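Local coordinates for protein fructokinase (Silicibacter sp., PDB 3C8U) that probably transfers phosphate from ATP to fructose, as a putative fructose transport system kinase with a likely P-loop fold, at residues Asn40-Ala43 with Ala44-Ala48; Phe61-Asn65 with Arg66-Pro70; His172-Asn175 with His176-Val180. One frame throughout, in Å; residues are numbered along the deposited sequence. Where two conformers were deposited one is given.

Contact 1 of 3, residues Asn40-Ala43 with Ala44-Ala48; sequences NPLA and AALSA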
ATOM      1  N   ASN A  40       9.816   4.244   0.386  1.00 18.59           N
ATOM      2  CA  ASN A  40      10.948   4.349   1.315  1.00 18.68           C
ATOM      3  C   ASN A  40      11.898   5.530   1.008  1.00 18.68           C
ATOM      4  O   ASN A  40      12.224   6.313   1.916  1.00 19.66           O
ATOM      5  CB  ASN A  40      11.663   3.010   1.457  1.00 17.83           C
ATOM      6  CG  ASN A  40      10.867   2.072   2.313  1.00 22.72           C
ATOM      7  OD1 ASN A  40      10.856   2.227   3.515  1.00 19.01           O
ATOM      8  ND2 ASN A  40      10.114   1.158   1.694  1.00 17.93           N
ATOM      9  N   PRO A  41      12.316   5.688  -0.265  1.00 18.78           N
ATOM     10  CA  PRO A  41      13.124   6.851  -0.570  1.00 20.14           C
ATOM     11  C   PRO A  41      12.377   8.169  -0.389  1.00 20.59           C
ATOM     12  O   PRO A  41      12.975   9.163  -0.013  1.00 18.37           O
ATOM     13  CB  PRO A  41      13.483   6.643  -2.047  1.00 21.71           C
ATOM     14  CG  PRO A  41      13.499   5.157  -2.202  1.00 20.53           C
ATOM     15  CD  PRO A  41      12.282   4.755  -1.406  1.00 21.26           C
ATOM     16  N   LEU A  42      11.068   8.128  -0.612  1.00 20.02           N
ATOM     17  CA  LEU A  42      10.222   9.311  -0.395  1.00 19.88           C
ATOM     18  C   LEU A  42      10.186   9.667   1.083  1.00 19.61           C
ATOM     19  O   LEU A  42      10.273  10.833   1.433  1.00 18.68           O
ATOM     20  CB  LEU A  42       8.795   9.116  -0.937  1.00 21.50           C
ATOM     21  CG  LEU A  42       7.838  10.289  -0.624  1.00 17.46           C
ATOM     22  CD1 LEU A  42       8.267  11.587  -1.331  1.00 19.40           C
ATOM     23  CD2 LEU A  42       6.377   9.952  -0.943  1.00 18.35           C
ATOM     24  N   ALA A  43      10.073   8.639   1.942  1.00 18.42           N
ATOM     25  CA  ALA A  43      10.111   8.831   3.398  1.00 17.68           C
ATOM     26  C   ALA A  43      11.421   9.489   3.820  1.00 18.42           C
ATOM     27  O   ALA A  43      11.460  10.394   4.672  1.00 18.73           O
ATOM     28  CB  ALA A  43       9.874   7.449   4.187  1.00 16.22           C
ATOM     29  N   ALA A  44      12.502   9.051   3.196  1.00 19.69           N
ATOM     30  CA  ALA A  44      13.843   9.520   3.564  1.00 20.26           C
ATOM     31  C   ALA A  44      14.026  10.982   3.103  1.00 20.90           C
ATOM     32  O   ALA A  44      14.627  11.794   3.777  1.00 23.56           O
ATOM     33  CB  ALA A  44      14.924   8.601   2.948  1.00 20.46           C
ATOM     34  N   ALA A  45      13.453  11.282   1.949  1.00 18.54           N
ATOM     35  CA  ALA A  45      13.566  12.610   1.334  1.00 18.30           C
ATOM     36  C   ALA A  45      12.821  13.620   2.190  1.00 18.01           C
ATOM     37  O   ALA A  45      13.321  14.709   2.471  1.00 18.24           O
ATOM     38  CB  ALA A  45      13.034  12.596  -0.106  1.00 16.34           C
ATOM     39  N   LEU A  46      11.659  13.206   2.681  1.00 16.12           N
ATOM     40  CA  LEU A  46      10.808  14.102   3.507  1.00 17.05           C
ATOM     41  C   LEU A  46      11.474  14.339   4.876  1.00 20.91           C
ATOM     42  O   LEU A  46      11.554  15.473   5.392  1.00 21.60           O
ATOM     43  CB  LEU A  46       9.402  13.524   3.673  1.00 15.25           C
ATOM     44  CG  LEU A  46       8.469  13.564   2.434  1.00 18.67           C
ATOM     45  CD1 LEU A  46       7.327  12.562   2.602  1.00 20.35           C
ATOM     46  CD2 LEU A  46       7.918  14.976   2.172  1.00 20.76           C
ATOM     47  N   SER A  47      11.981  13.255   5.443  1.00 19.76           N
ATOM     48  CA  SER A  47      12.673  13.336   6.714  1.00 20.59           C
ATOM     49  C   SER A  47      13.824  14.358   6.609  1.00 19.35           C
ATOM     50  O   SER A  47      14.051  15.169   7.524  1.00 22.59           O
ATOM     51  CB  SER A  47      13.187  11.954   7.162  1.00 21.99           C
ATOM     52  OG  SER A  47      12.119  11.004   7.292  1.00 20.32           O
ATOM     53  N   ALA A  48      14.490  14.361   5.471  1.00 19.03           N
ATOM     54  CA  ALA A  48      15.681  15.212   5.260  1.00 19.51           C
ATOM     55  C   ALA A  48      15.280  16.686   5.154  1.00 21.19           C
ATOM     56  O   ALA A  48      16.113  17.595   5.289  1.00 22.55           O
ATOM     57  CB  ALA A  48      16.484  14.772   4.003  1.00 17.68           C
TER

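Contact 2 of 3, residues Phe61-Asn65 with Arg66-Pro70; sequences FHLDN and RLLEP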
ATOM      1  N   PHE A  61      -2.631  -6.377   7.149  1.00 19.26           N
ATOM      2  CA  PHE A  61      -4.076  -6.462   7.346  1.00 17.90           C
ATOM      3  C   PHE A  61      -4.744  -7.543   6.541  1.00 16.19           C
ATOM      4  O   PHE A  61      -5.961  -7.649   6.519  1.00 18.37           O
ATOM      5  CB  PHE A  61      -4.729  -5.089   7.143  1.00 17.88           C
ATOM      6  CG  PHE A  61      -4.467  -4.183   8.309  1.00 19.48           C
ATOM      7  CD1 PHE A  61      -5.298  -4.225   9.416  1.00 18.53           C
ATOM      8  CD2 PHE A  61      -3.319  -3.404   8.351  1.00 18.84           C
ATOM      9  CE1 PHE A  61      -5.031  -3.462  10.512  1.00 19.14           C
ATOM     10  CE2 PHE A  61      -3.035  -2.641   9.462  1.00 19.19           C
ATOM     11  CZ  PHE A  61      -3.883  -2.663  10.540  1.00 15.10           C
ATOM     12  N   HIS A  62      -3.931  -8.377   5.906  1.00 19.73           N
ATOM     13  CA  HIS A  62      -4.485  -9.594   5.314  1.00 19.17           C
ATOM     14  C   HIS A  62      -5.155 -10.387   6.418  1.00 17.72           C
ATOM     15  O   HIS A  62      -4.651 -10.509   7.545  1.00 19.34           O
ATOM     16  CB  HIS A  62      -3.413 -10.526   4.748  1.00 19.27           C
ATOM     17  CG  HIS A  62      -2.939 -10.204   3.379  1.00 18.50           C
ATOM     18  ND1 HIS A  62      -1.842  -9.408   3.149  1.00 20.20           N
ATOM     19  CD2 HIS A  62      -3.349 -10.649   2.161  1.00 22.28           C
ATOM     20  CE1 HIS A  62      -1.614  -9.348   1.845  1.00 23.72           C
ATOM     21  NE2 HIS A  62      -2.496 -10.112   1.229  1.00 17.24           N
ATOM     22  N   LEU A  63      -6.270 -10.999   6.065  1.00 19.68           N
ATOM     23  CA  LEU A  63      -6.846 -12.031   6.926  1.00 16.02           C
ATOM     24  C   LEU A  63      -5.947 -13.255   6.901  1.00 18.40           C
ATOM     25  O   LEU A  63      -5.276 -13.518   5.905  1.00 19.59           O
ATOM     26  CB  LEU A  63      -8.226 -12.442   6.416  1.00 16.51           C
ATOM     27  CG  LEU A  63      -9.326 -11.400   6.503  1.00 21.34           C
ATOM     28  CD1 LEU A  63     -10.672 -12.086   6.151  1.00 26.05           C
ATOM     29  CD2 LEU A  63      -9.338 -10.786   7.876  1.00 23.35           C
ATOM     30  N   ASP A  64      -6.005 -14.046   7.973  1.00 18.34           N
ATOM     31  CA  ASP A  64      -5.251 -15.304   8.030  1.00 18.38           C
ATOM     32  C   ASP A  64      -5.928 -16.342   7.149  1.00 19.33           C
ATOM     33  O   ASP A  64      -7.140 -16.324   6.942  1.00 21.45           O
ATOM     34  CB  ASP A  64      -5.160 -15.828   9.459  1.00 20.47           C
ATOM     35  CG  ASP A  64      -4.158 -16.978   9.614  1.00 19.68           C
ATOM     36  OD1 ASP A  64      -2.935 -16.694   9.690  1.00 21.76           O
ATOM     37  OD2 ASP A  64      -4.607 -18.136   9.742  1.00 21.09           O
ATOM     38  N   ASN A  65      -5.129 -17.279   6.682  1.00 21.66           N
ATOM     39  CA  ASN A  65      -5.620 -18.366   5.828  1.00 20.48           C
ATOM     40  C   ASN A  65      -6.726 -19.172   6.513  1.00 22.30           C
ATOM     41  O   ASN A  65      -7.591 -19.746   5.863  1.00 22.94           O
ATOM     42  CB  ASN A  65      -4.462 -19.301   5.430  1.00 22.33           C
ATOM     43  CG  ASN A  65      -3.516 -18.650   4.492  1.00 23.32           C
ATOM     44  OD1 ASN A  65      -3.807 -17.569   3.979  1.00 25.05           O
ATOM     45  ND2 ASN A  65      -2.362 -19.281   4.251  1.00 24.94           N
ATOM     46  N   ARG A  66      -6.697 -19.186   7.843  1.00 22.52           N
ATOM     47  CA  ARG A  66      -7.617 -20.026   8.613  1.00 21.87           C
ATOM     48  C   ARG A  66      -9.001 -19.399   8.587  1.00 22.22           C
ATOM     49  O   ARG A  66     -10.004 -20.048   8.826  1.00 19.29           O
ATOM     50  CB  ARG A  66      -7.142 -20.247  10.038  1.00 23.15           C
ATOM     51  CG  ARG A  66      -7.472 -19.128  10.977  1.00 23.26           C
ATOM     52  CD  ARG A  66      -6.852 -19.400  12.323  1.00 23.11           C
ATOM     53  NE  ARG A  66      -5.406 -19.206  12.284  1.00 23.33           N
ATOM     54  CZ  ARG A  66      -4.617 -19.364  13.340  1.00 25.82           C
ATOM     55  NH1 ARG A  66      -5.142 -19.706  14.512  1.00 30.28           N
ATOM     56  NH2 ARG A  66      -3.323 -19.178  13.243  1.00 28.12           N
ATOM     57  N   LEU A  67      -9.044 -18.121   8.227  1.00 21.69           N
ATOM     58  CA  LEU A  67     -10.315 -17.438   8.041  1.00 20.94           C
ATOM     59  C   LEU A  67     -10.725 -17.504   6.569  1.00 23.45           C
ATOM     60  O   LEU A  67     -11.903 -17.674   6.245  1.00 22.80           O
ATOM     61  CB  LEU A  67     -10.257 -15.988   8.515  1.00 22.82           C
ATOM     62  CG  LEU A  67     -10.205 -15.801  10.027  1.00 17.68           C
ATOM     63  CD1 LEU A  67     -10.508 -14.366  10.400  1.00 17.27           C
ATOM     64  CD2 LEU A  67     -11.188 -16.743  10.671  1.00 21.17           C
ATOM     65  N   LEU A  68      -9.735 -17.336   5.695  1.00 22.89           N
ATOM     66  CA  LEU A  68      -9.995 -17.244   4.256  1.00 23.05           C
ATOM     67  C   LEU A  68     -10.545 -18.555   3.713  1.00 25.96           C
ATOM     68  O   LEU A  68     -11.472 -18.588   2.887  1.00 25.64           O
ATOM     69  CB  LEU A  68      -8.714 -16.872   3.495  1.00 22.68           C
ATOM     70  CG  LEU A  68      -8.170 -15.435   3.682  1.00 19.75           C
ATOM     71  CD1 LEU A  68      -6.900 -15.226   2.844  1.00 19.53           C
ATOM     72  CD2 LEU A  68      -9.246 -14.397   3.322  1.00 16.77           C
ATOM     73  N   GLU A  69     -10.001 -19.642   4.233  1.00 25.95           N
ATOM     74  CA  GLU A  69     -10.270 -20.973   3.679  0.50 28.25           C
ATOM     75  C   GLU A  69     -11.755 -21.346   3.731  1.00 26.78           C
ATOM     76  O   GLU A  69     -12.350 -21.681   2.724  1.00 24.75           O
ATOM     77  CB  GLU A  69      -9.402 -22.038   4.370  0.50 29.47           C
ATOM     78  CG  GLU A  69      -9.215 -23.306   3.561  0.50 33.17           C
ATOM     79  CD  GLU A  69     -10.418 -24.191   3.615  0.50 36.11           C
ATOM     80  OE1 GLU A  69     -11.145 -24.135   4.630  0.50 33.13           O
ATOM     81  OE2 GLU A  69     -10.640 -24.940   2.638  0.50 42.41           O
ATOM     82  N   PRO A  70     -12.349 -21.286   4.921  1.00 27.46           N
ATOM     83  CA  PRO A  70     -13.752 -21.667   5.017  1.00 28.07           C
ATOM     84  C   PRO A  70     -14.700 -20.730   4.259  1.00 26.40           C
ATOM     85  O   PRO A  70     -15.892 -21.044   4.082  1.00 24.41           O
ATOM     86  CB  PRO A  70     -14.049 -21.634   6.531  1.00 27.03           C
ATOM     87  CG  PRO A  70     -12.771 -21.251   7.223  1.00 28.15           C
ATOM     88  CD  PRO A  70     -11.673 -21.198   6.235  1.00 28.22           C
TER
HETATM   89  O   HOH W   1      -1.862 -18.796  10.832  1.00 27.48           O

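Contact 3 of 3, residues His172-Asn175 with His176-Val180; sequences HGLN and HDAAV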
ATOM      1  N   HIS A 172      10.526 -17.619  -7.152  1.00 41.63           N
ATOM      2  CA  HIS A 172       9.939 -18.518  -6.174  1.00 42.94           C
ATOM      3  C   HIS A 172      10.189 -19.969  -6.583  1.00 41.86           C
ATOM      4  O   HIS A 172       9.916 -20.899  -5.833  1.00 44.46           O
ATOM      5  CB  HIS A 172       8.449 -18.233  -6.000  1.00 43.98           C
ATOM      6  CG  HIS A 172       7.924 -18.642  -4.667  1.00 53.72           C
ATOM      7  ND1 HIS A 172       6.667 -19.178  -4.487  1.00 60.82           N
ATOM      8  CD2 HIS A 172       8.507 -18.628  -3.447  1.00 58.98           C
ATOM      9  CE1 HIS A 172       6.491 -19.460  -3.210  1.00 62.70           C
ATOM     10  NE2 HIS A 172       7.593 -19.139  -2.556  1.00 63.84           N
ATOM     11  N   GLY A 173      10.734 -20.150  -7.775  1.00 38.63           N
ATOM     12  CA  GLY A 173      11.199 -21.478  -8.212  1.00 35.42           C
ATOM     13  C   GLY A 173      10.218 -22.165  -9.129  1.00 33.55           C
ATOM     14  O   GLY A 173      10.382 -23.324  -9.531  1.00 33.15           O
ATOM     15  N   LEU A 174       9.187 -21.412  -9.460  1.00 32.12           N
ATOM     16  CA  LEU A 174       8.199 -21.856 -10.455  1.00 30.49           C
ATOM     17  C   LEU A 174       8.869 -21.859 -11.819  1.00 27.86           C
ATOM     18  O   LEU A 174       9.742 -21.053 -12.085  1.00 26.49           O
ATOM     19  CB  LEU A 174       6.976 -20.915 -10.487  1.00 31.12           C
ATOM     20  CG  LEU A 174       6.008 -20.929  -9.301  1.00 36.54           C
ATOM     21  CD1 LEU A 174       4.573 -20.642  -9.780  1.00 34.47           C
ATOM     22  CD2 LEU A 174       6.059 -22.259  -8.561  1.00 34.62           C
ATOM     23  N   ASN A 175       8.473 -22.794 -12.662  1.00 26.12           N
ATOM     24  CA  ASN A 175       8.831 -22.719 -14.066  1.00 25.43           C
ATOM     25  C   ASN A 175       7.977 -21.693 -14.781  1.00 23.46           C
ATOM     26  O   ASN A 175       7.010 -21.170 -14.240  1.00 21.39           O
ATOM     27  CB  ASN A 175       8.772 -24.067 -14.778  1.00 26.29           C
ATOM     28  CG  ASN A 175       7.362 -24.563 -15.014  1.00 33.13           C
ATOM     29  OD1 ASN A 175       6.421 -23.784 -15.176  1.00 33.08           O
ATOM     30  ND2 ASN A 175       7.213 -25.879 -15.054  1.00 37.58           N
ATOM     31  N   HIS A 176       8.358 -21.409 -16.015  1.00 20.65           N
ATOM     32  CA  HIS A 176       7.847 -20.224 -16.691  1.00 19.86           C
ATOM     33  C   HIS A 176       6.327 -20.332 -16.924  1.00 20.84           C
ATOM     34  O   HIS A 176       5.565 -19.377 -16.683  1.00 22.06           O
ATOM     35  CB  HIS A 176       8.586 -19.942 -17.995  1.00 17.60           C
ATOM     36  CG  HIS A 176       8.093 -18.718 -18.676  1.00 15.80           C
ATOM     37  ND1 HIS A 176       7.123 -18.757 -19.658  1.00 15.80           N
ATOM     38  CD2 HIS A 176       8.347 -17.415 -18.448  1.00 16.17           C
ATOM     39  CE1 HIS A 176       6.830 -17.523 -20.028  1.00 16.65           C
ATOM     40  NE2 HIS A 176       7.544 -16.689 -19.297  1.00 19.14           N
ATOM     41  N   ASP A 177       5.909 -21.499 -17.367  1.00 24.30           N
ATOM     42  CA  ASP A 177       4.487 -21.784 -17.623  1.00 27.02           C
ATOM     43  C   ASP A 177       3.679 -21.525 -16.370  1.00 27.40           C
ATOM     44  O   ASP A 177       2.635 -20.883 -16.379  1.00 23.21           O
ATOM     45  CB  ASP A 177       4.279 -23.254 -17.956  1.00 30.45           C
ATOM     46  CG  ASP A 177       4.613 -23.602 -19.394  1.00 37.64           C
ATOM     47  OD1 ASP A 177       4.694 -22.689 -20.254  1.00 39.57           O
ATOM     48  OD2 ASP A 177       4.780 -24.820 -19.657  1.00 44.93           O
ATOM     49  N   ALA A 178       4.196 -22.086 -15.293  1.00 26.92           N
ATOM     50  CA  ALA A 178       3.530 -22.025 -13.988  1.00 26.09           C
ATOM     51  C   ALA A 178       3.498 -20.619 -13.450  1.00 25.11           C
ATOM     52  O   ALA A 178       2.531 -20.214 -12.807  1.00 26.50           O
ATOM     53  CB  ALA A 178       4.204 -22.962 -12.974  1.00 23.38           C
ATOM     54  N   ALA A 179       4.579 -19.889 -13.705  1.00 21.23           N
ATOM     55  CA  ALA A 179       4.755 -18.556 -13.156  1.00 19.90           C
ATOM     56  C   ALA A 179       3.753 -17.635 -13.854  1.00 22.28           C
ATOM     57  O   ALA A 179       3.110 -16.788 -13.252  1.00 20.60           O
ATOM     58  CB  ALA A 179       6.200 -18.036 -13.365  1.00 17.45           C
ATOM     59  N   VAL A 180       3.612 -17.857 -15.147  1.00 20.52           N
ATOM     60  CA  VAL A 180       2.646 -17.083 -15.961  1.00 21.31           C
ATOM     61  C   VAL A 180       1.205 -17.343 -15.481  1.00 22.10           C
ATOM     62  O   VAL A 180       0.392 -16.426 -15.316  1.00 23.57           O
ATOM     63  CB  VAL A 180       2.795 -17.425 -17.469  1.00 22.26           C
ATOM     64  CG1 VAL A 180       1.533 -17.002 -18.265  1.00 21.37           C
ATOM     65  CG2 VAL A 180       4.063 -16.774 -18.034  1.00 19.00           C
TER

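Contact 1 of 3, residues Asn40-Ala43 with Ala44-Ala48
From N40 to S47 the chain runs as one helix whose turns are tied i to i+4, A44 N to N40 O, A45 N to P41 O at 2.9 Å and L46 N to L42 O, with a kink where the ring nitrogen of P41 has no hydrogen to give the turn before. S47 closes the series twice over. Its backbone N reaches A43 O at 3.0 Å, and its hydroxyl OG donates to the same oxygen at 2.8 Å, the two coming from opposite faces of the A43 carbonyl plane. The side chain can fold back so because OG lies beside its own backbone N (chi1 -59°); OG is also hydrogen-bonded to A53 N, at the start of strand 53-57. The helix's place is consistent with that of the helix following the phosphate-binding (Walker A) loop in P-loop kinases, and N40 ND2 turns back to S36 O near its beginning. With an alanine at S47, A43 O would probably keep just the backbone donor and A53 N would lose its hydroxyl partner. One turn apart on the buried side, L42 and L46 meet through CG of L42 and CD1 of L46 at 4.0 Å, their side chains crossing at a slant; both rest on I128 of strand 126-131, while L46 also touches C8 and L12 of helix 4-14.

Contact 2 of 3, residues Phe61-Asn65 with Arg66-Pro70
D64 and R66 meet through a charged pair: NE of R66 donates to OD2 of D64 at 2.9 Å in a nearly straight bond (164°). The acceptor lies in the guanidinium plane, yet NE stands above the carboxylate plane, the two planes being 70° apart. R66 N comes to OD2 from the other face at 3.0 Å, so one oxygen is gripped twice, while a water that donates to OD1 and accepts from NH2 of R66 closes the ring. OD2 comes over the start of the helix because chi1 of D64 (-169°) turns CG away from the backbone N. Among backbone bonds, D64 O takes both L67 N and L68 N, and N65 O takes E69 N at 2.9 Å. The apolar contact is L63 CB against CD2 of L68 at 3.8 Å, with L63 CD1 also touching that methyl, on the side of the turn away from the salt bridge. The amide of N65 turns elsewhere, its OD1 to K77 and its ND2 to D111. Aspartate as N-cap, accepting from the backbone N two residues on, makes this a capped start of the short helix 65-68 after strand 53-57.

Contact 3 of 3, residues His172-Asn175 with His176-Val180
N175 carries its CG between the backbone N and the carbonyl carbon (chi1 72°), which swings OD1 round to A178 N, while in L174 the placing of CG beside the backbone N points the side chain at the helix and lays CD1 against the backbone carbonyl of A178, 3.7 Å from A178 O. N175 OD1 accepts from A178 N at 2.8 Å in a bond of 163° at the hydrogen, with the donor almost straight ahead of the amide C=O. This is an N-cap: the side chain satisfies an N-H of the first turn, which has no preceding carbonyl of the helix to bind. A hydrogen bond from A179 N to N175 O, also 2.8 Å, follows as the first i to i+4 bond of the helix, so the side chain and the backbone of one residue grip successive N-H groups. The oxygen OD1 sits close over the turn, with A178 CB only 3.2 Å away and D177 CB 3.5 Å away. Beside the cap, L174 supplies the apolar part of the contact. Its CD1 lies 4.0 Å from CB of A178, and its CB meets CB of A179 at 4.1 Å, so the leucine spans two adjacent alanines. Just upstream, G173 has positive phi (100°) and closes a Schellman motif, where a side chain would be pressed against the carbonyl oxygen of the residue before; the chain then extends through L174 and N175. The whole forms a tight link between two helices, ending helix 158-171 and starting helix 176-184. A179, buried, packs back on V166, W169 and L170 of helix 158-171, and V180 adds a touch on V166, so the new helix leans against the one it follows.

Along the chain the contacts come in series, contact 1 in helix 36-48, contact 2 after strand 53-57 and contact 3 between helices 158-171 and 176-184. None touches another: the centres of contacts 1 and 2 are about 33 Å apart, on opposite sides of the chain's centre, those of 1 and 3 about 35 Å, and those of 2 and 3 about 25 Å. Contact 1 packs on the parallel sheet through strands 53-57 and 126-131, and thus belongs to a helix covering the sheet of what is probably a P-loop kinase fold. Contacts 2 and 3 are capped helix starts at the surface, with D64 and N175 as N-caps, one beyond the end of strand 53-57, the other between two helices.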